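Local coordinates for protein putative angiotensinogen (Lampetra fluviatilis, PDB 5INW) that binds heparin and, as a member of the serpin family, inhibits thrombin, with heparin promoting the inhibition through a template mechanism, at residues D104-S109 with V356-K361; V243-F248 with K409-V414. The protein carries 1 engineered substitution. One frame throughout, in Å; residues are numbered along the deposited sequence.

Contact 1: D104-S109 with V356-K361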
loop_
_atom_site.group_PDB
_atom_site.type_symbol
_atom_site.label_atom_id
_atom_site.label_comp_id
_atom_site.label_asym_id
_atom_site.label_seq_id
_atom_site.Cartn_x
_atom_site.Cartn_y
_atom_site.Cartn_z
ATOM N N ASP A 104 4.126 16.492 6.301
ATOM C CA ASP A 104 4.161 15.507 5.188
ATOM C C ASP A 104 2.998 14.501 5.225
ATOM O O ASP A 104 2.586 14.033 6.292
ATOM C CB ASP A 104 5.498 14.710 5.127
ATOM C CG ASP A 104 6.706 15.587 4.839
ATOM O OD1 ASP A 104 6.534 16.665 4.250
ATOM O OD2 ASP A 104 7.840 15.241 5.239
ATOM N N ASN A 105 2.531 14.137 4.022
ATOM C CA ASN A 105 1.614 12.990 3.790
ATOM C C ASN A 105 2.374 11.655 3.609
ATOM O O ASN A 105 3.443 11.602 3.012
ATOM C CB ASN A 105 0.746 13.262 2.575
ATOM C CG ASN A 105 -0.104 14.522 2.746
ATOM O OD1 ASN A 105 -0.525 14.817 3.849
ATOM N ND2 ASN A 105 -0.361 15.252 1.663
ATOM N N ILE A 106 1.860 10.620 4.260
ATOM C CA ILE A 106 2.393 9.288 4.192
ATOM C C ILE A 106 1.297 8.395 3.600
ATOM O O ILE A 106 0.132 8.406 4.079
ATOM C CB ILE A 106 2.811 8.775 5.589
ATOM C CG1 ILE A 106 3.988 9.553 6.107
ATOM C CG2 ILE A 106 3.228 7.289 5.548
ATOM C CD1 ILE A 106 4.289 9.240 7.558
ATOM N N PHE A 107 1.651 7.619 2.578
ATOM C CA PHE A 107 0.680 6.740 1.902
ATOM C C PHE A 107 1.324 5.659 1.062
ATOM O O PHE A 107 2.110 5.931 0.179
ATOM C CB PHE A 107 -0.269 7.534 1.030
ATOM C CG PHE A 107 -1.538 6.812 0.781
ATOM C CD1 PHE A 107 -2.367 6.492 1.831
ATOM C CD2 PHE A 107 -1.916 6.427 -0.505
ATOM C CE1 PHE A 107 -3.554 5.817 1.614
ATOM C CE2 PHE A 107 -3.077 5.716 -0.721
ATOM C CZ PHE A 107 -3.903 5.417 0.339
ATOM N N PHE A 108 0.986 4.426 1.357
ATOM C CA PHE A 108 1.570 3.288 0.683
ATOM C C PHE A 108 0.720 2.030 0.856
ATOM O O PHE A 108 -0.059 1.961 1.785
ATOM C CB PHE A 108 3.023 3.083 1.159
ATOM C CG PHE A 108 3.193 2.770 2.632
ATOM C CD1 PHE A 108 3.262 1.422 3.086
ATOM C CD2 PHE A 108 3.356 3.778 3.568
ATOM C CE1 PHE A 108 3.444 1.106 4.430
ATOM C CE2 PHE A 108 3.537 3.464 4.920
ATOM C CZ PHE A 108 3.599 2.126 5.342
ATOM N N SER A 109 0.846 1.055 -0.040
ATOM C CA SER A 109 0.149 -0.233 0.076
ATOM C C SER A 109 1.102 -1.351 0.478
ATOM O O SER A 109 2.006 -1.689 -0.274
ATOM C CB SER A 109 -0.484 -0.624 -1.264
ATOM O OG SER A 109 -0.900 -2.000 -1.216
ATOM N N VAL A 356 2.036 10.394 -3.207
ATOM C CA VAL A 356 3.314 10.291 -2.469
ATOM C C VAL A 356 4.233 9.369 -3.254
ATOM O O VAL A 356 3.759 8.419 -3.853
ATOM C CB VAL A 356 3.050 9.663 -1.091
ATOM C CG1 VAL A 356 4.340 9.534 -0.289
ATOM C CG2 VAL A 356 1.960 10.446 -0.334
ATOM N N SER A 357 5.534 9.623 -3.259
ATOM C CA SER A 357 6.498 8.706 -3.902
ATOM C C SER A 357 7.543 8.308 -2.914
ATOM O O SER A 357 7.922 9.084 -2.068
ATOM C CB SER A 357 7.184 9.354 -5.086
ATOM O OG SER A 357 6.237 9.695 -6.047
ATOM N N TYR A 358 8.087 7.116 -3.077
ATOM C CA TYR A 358 9.188 6.682 -2.256
ATOM C C TYR A 358 10.233 5.971 -3.075
ATOM O O TYR A 358 9.965 5.449 -4.157
ATOM C CB TYR A 358 8.711 5.762 -1.157
ATOM C CG TYR A 358 7.615 6.290 -0.227
ATOM C CD1 TYR A 358 7.929 7.010 0.909
ATOM C CD2 TYR A 358 6.283 5.978 -0.462
ATOM C CE1 TYR A 358 6.962 7.433 1.777
ATOM C CE2 TYR A 358 5.296 6.389 0.397
ATOM C CZ TYR A 358 5.636 7.125 1.519
ATOM O OH TYR A 358 4.648 7.562 2.375
ATOM N N ASP A 359 11.465 6.037 -2.571
ATOM C CA ASP A 359 12.545 5.128 -2.934
ATOM C C ASP A 359 12.729 4.330 -1.627
ATOM O O ASP A 359 12.942 4.906 -0.579
ATOM C CB ASP A 359 13.766 5.938 -3.348
ATOM C CG ASP A 359 14.984 5.080 -3.606
ATOM O OD1 ASP A 359 15.462 4.398 -2.679
ATOM O OD2 ASP A 359 15.496 5.118 -4.742
ATOM N N LEU A 360 12.565 3.024 -1.675
ATOM C CA LEU A 360 12.412 2.265 -0.446
ATOM C C LEU A 360 13.704 1.590 0.010
ATOM O O LEU A 360 13.703 0.868 1.015
ATOM C CB LEU A 360 11.350 1.186 -0.648
ATOM C CG LEU A 360 9.941 1.633 -0.984
ATOM C CD1 LEU A 360 9.041 0.420 -1.201
ATOM C CD2 LEU A 360 9.418 2.490 0.134
ATOM N N LYS A 361 14.798 1.819 -0.723
ATOM C CA LYS A 361 16.032 1.067 -0.529
ATOM C C LYS A 361 16.524 1.135 0.924
ATOM O O LYS A 361 16.796 0.127 1.550
ATOM C CB LYS A 361 17.080 1.538 -1.531
ATOM C CG LYS A 361 18.471 1.006 -1.267
ATOM C CD LYS A 361 19.409 1.129 -2.463
ATOM C CE LYS A 361 20.867 1.087 -1.996
ATOM N NZ LYS A 361 21.849 0.801 -3.095
#
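Phe-107 N donates to Tyr-358 OH (3.0 Å, N-H...O angle 158°), the one hydrogen bond joining these segments, in which a short strand of the serpin core, 106-108, crosses the end of strand 345-359. With N-to-C directions 73° apart, the strands do not pair; contact is made by side chains that strand 345-359 sends across. CG of Tyr-358 lies anti to its carbonyl carbon (chi1 -56°), which sends the ring toward strand 106-108. Tyr-358 OH lies 3.5 Å from the Ile-106 methyl CG2, the two side chains crossing at about a right angle. One edge of the ring, at CE2, faces Phe-107 O nearly in the ring plane, while Tyr-358 CE2 is 4.1 Å from CB of Phe-108. That CB carries its ring between backbone N and carbonyl carbon, where the ring edge receives CG2 of Ile-106 in its plane. A phenylalanine at Tyr-358 would probably leave the amide of Phe-107 without this acceptor and Ile-106 CG2 without the hydroxyl it packs on. Phe-107 O is held by Ser-397 OG from strand 389-401. The cleaved C-terminal peptide, a separate chain, pairs antiparallel with strand 106-108, and the side-chain amide of Asn-105 bonds Ala-31 N through OD1 and Asp-32 O through ND2, both of that peptide chain. Val-356 supplies the second foothold: its methyl CG2 sits 3.8 Å from Asn-105 O and 3.9 Å from CB of Phe-107.

Contact 2: V243-F248 with K409-V414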
loop_
_atom_site.group_PDB
_atom_site.type_symbol
_atom_site.label_atom_id
_atom_site.label_comp_id
_atom_site.label_asym_id
_atom_site.label_seq_id
_atom_site.Cartn_x
_atom_site.Cartn_y
_atom_site.Cartn_z
ATOM N N VAL A 243 6.833 -5.594 -11.414
ATOM C CA VAL A 243 5.820 -4.543 -11.210
ATOM C C VAL A 243 4.632 -5.132 -10.492
ATOM O O VAL A 243 4.102 -6.165 -10.887
ATOM C CB VAL A 243 5.314 -4.003 -12.566
ATOM C CG1 VAL A 243 4.049 -3.192 -12.396
ATOM C CG2 VAL A 243 6.417 -3.227 -13.255
ATOM N N ASN A 244 4.234 -4.500 -9.416
ATOM C CA ASN A 244 2.898 -4.705 -8.878
ATOM C C ASN A 244 2.173 -3.377 -8.994
ATOM O O ASN A 244 2.715 -2.316 -8.679
ATOM C CB ASN A 244 2.887 -5.108 -7.394
ATOM C CG ASN A 244 1.498 -5.226 -6.878
ATOM O OD1 ASN A 244 0.882 -4.242 -6.470
ATOM N ND2 ASN A 244 0.922 -6.399 -7.050
ATOM N N VAL A 245 0.932 -3.477 -9.404
ATOM C CA VAL A 245 -0.027 -2.415 -9.199
ATOM C C VAL A 245 -1.248 -2.946 -8.457
ATOM O O VAL A 245 -1.630 -4.091 -8.620
ATOM C CB VAL A 245 -0.494 -1.786 -10.514
ATOM C CG1 VAL A 245 0.715 -1.402 -11.303
ATOM C CG2 VAL A 245 -1.356 -2.751 -11.303
ATOM N N ILE A 246 -1.925 -2.032 -7.785
ATOM C CA ILE A 246 -3.117 -2.328 -7.033
ATOM C C ILE A 246 -3.998 -1.101 -7.063
ATOM O O ILE A 246 -3.532 0.028 -6.869
ATOM C CB ILE A 246 -2.691 -2.771 -5.662
ATOM C CG1 ILE A 246 -3.838 -3.011 -4.744
ATOM C CG2 ILE A 246 -1.770 -1.749 -5.027
ATOM C CD1 ILE A 246 -3.303 -3.787 -3.554
ATOM N N TYR A 247 -5.267 -1.344 -7.355
ATOM C CA TYR A 247 -6.266 -0.324 -7.540
ATOM C C TYR A 247 -7.466 -0.666 -6.696
ATOM O O TYR A 247 -7.977 -1.780 -6.820
ATOM C CB TYR A 247 -6.717 -0.291 -8.990
ATOM C CG TYR A 247 -7.874 0.655 -9.235
ATOM C CD1 TYR A 247 -7.639 1.976 -9.443
ATOM C CD2 TYR A 247 -9.214 0.212 -9.219
ATOM C CE1 TYR A 247 -8.676 2.852 -9.661
ATOM C CE2 TYR A 247 -10.277 1.080 -9.412
ATOM C CZ TYR A 247 -9.995 2.418 -9.639
ATOM O OH TYR A 247 -10.967 3.390 -9.871
ATOM N N PHE A 248 -7.924 0.305 -5.894
ATOM C CA PHE A 248 -9.124 0.188 -5.073
ATOM C C PHE A 248 -10.098 1.321 -5.366
ATOM O O PHE A 248 -9.685 2.492 -5.423
ATOM C CB PHE A 248 -8.705 0.257 -3.602
ATOM C CG PHE A 248 -9.822 0.585 -2.642
ATOM C CD1 PHE A 248 -10.755 -0.380 -2.290
ATOM C CD2 PHE A 248 -9.907 1.834 -2.062
ATOM C CE1 PHE A 248 -11.775 -0.093 -1.418
ATOM C CE2 PHE A 248 -10.930 2.135 -1.174
ATOM C CZ PHE A 248 -11.851 1.163 -0.837
ATOM N N LYS A 409 -4.698 4.154 -5.695
ATOM C CA LYS A 409 -3.807 3.405 -6.569
ATOM C C LYS A 409 -2.500 3.237 -5.820
ATOM O O LYS A 409 -2.117 4.133 -5.104
ATOM C CB LYS A 409 -3.484 4.225 -7.806
ATOM C CG LYS A 409 -4.582 4.337 -8.828
ATOM C CD LYS A 409 -4.373 5.531 -9.785
ATOM C CE LYS A 409 -5.730 6.107 -10.251
ATOM N NZ LYS A 409 -5.842 7.607 -10.328
ATOM N N ALA A 410 -1.807 2.125 -6.035
ATOM C CA ALA A 410 -0.387 2.001 -5.711
ATOM C C ALA A 410 0.336 1.252 -6.805
ATOM O O ALA A 410 -0.264 0.485 -7.520
ATOM C CB ALA A 410 -0.188 1.271 -4.384
ATOM N N GLU A 411 1.645 1.446 -6.868
ATOM C CA GLU A 411 2.521 0.892 -7.908
ATOM C C GLU A 411 3.874 0.651 -7.267
ATOM O O GLU A 411 4.467 1.600 -6.753
ATOM C CB GLU A 411 2.775 1.972 -8.915
ATOM C CG GLU A 411 1.552 2.641 -9.519
ATOM C CD GLU A 411 1.920 3.724 -10.518
ATOM O OE1 GLU A 411 3.021 4.333 -10.424
ATOM O OE2 GLU A 411 1.079 3.979 -11.400
ATOM N N THR A 412 4.342 -0.595 -7.275
ATOM C CA THR A 412 5.688 -0.906 -6.861
ATOM C C THR A 412 6.453 -1.433 -8.060
ATOM O O THR A 412 5.986 -2.313 -8.763
ATOM C CB THR A 412 5.649 -1.984 -5.830
ATOM O OG1 THR A 412 4.691 -1.590 -4.839
ATOM C CG2 THR A 412 7.020 -2.219 -5.223
ATOM N N VAL A 413 7.645 -0.888 -8.261
ATOM C CA VAL A 413 8.520 -1.233 -9.350
ATOM C C VAL A 413 9.871 -1.669 -8.769
ATOM O O VAL A 413 10.442 -0.957 -7.965
ATOM C CB VAL A 413 8.696 -0.036 -10.314
ATOM C CG1 VAL A 413 9.640 -0.382 -11.454
ATOM C CG2 VAL A 413 7.383 0.328 -10.893
ATOM N N VAL A 414 10.416 -2.790 -9.270
ATOM C CA VAL A 414 11.715 -3.314 -8.853
ATOM C C VAL A 414 12.577 -3.451 -10.077
ATOM O O VAL A 414 12.132 -3.983 -11.072
ATOM C CB VAL A 414 11.576 -4.694 -8.214
ATOM C CG1 VAL A 414 12.912 -5.147 -7.634
ATOM C CG2 VAL A 414 10.530 -4.669 -7.093
#
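Asn-244 O is approached by two groups of the facing strand: Thr-412 N bonds to it at 2.8 Å, lying in the carbonyl plane, and Glu-411 CA adds a CA-H...O contact at 3.3 Å. Asn-244 N returns a bond to Thr-412 O, and Ile-246 with Ala-410 repeats the pairing, Ala-410 N reaching Ile-246 O at 2.8 Å. In this reactive-loop-cleaved serpin, strand 405-417 is probably the cleaved reactive loop inserted as a strand of the main sheet, as in other cleaved serpins. Ile-246 and Ala-410 also meet through side chains, CG2 to CB at 3.5 Å, on the face shared with Asn-244 and Thr-412. The opposite face holds Tyr-247 and Lys-409 side by side, the edge of the phenol ring meeting the lysine chain at CD1 to CG, 3.9 Å. Thr-412 OG1 is hydrogen-bonded to both Ser-112 OG and His-395 ND1; Asn-244 OD1 also bonds Ser-112 OG. Strand 168-179 flanks 238-251, strand 389-401 flanks 405-417, and helix 110-122 packs against the face of Asn-244 and Thr-412.

In the fold
Contact 2 is the more buried, a ladder of backbone bonds between adjacent strands inside the main sheet; contact 1 is partly buried and joins that sheet to the short strand 106-108 by a tyrosine hydroxyl and apolar side chains. Their centres lie about 12 Å apart, and they touch where Ser-109 CB packs against Ala-410 CB at 3.7 Å. Strand 389-401 borders both, and its His-395 reaches both contacts, NE2 bonding Ser-109 N on the side of contact 1. Ser-109 caps helix 110-122 by bonding Ser-112 N, at the helix end that also meets contact 2. This polar cluster resembles the shutter region known in serpins.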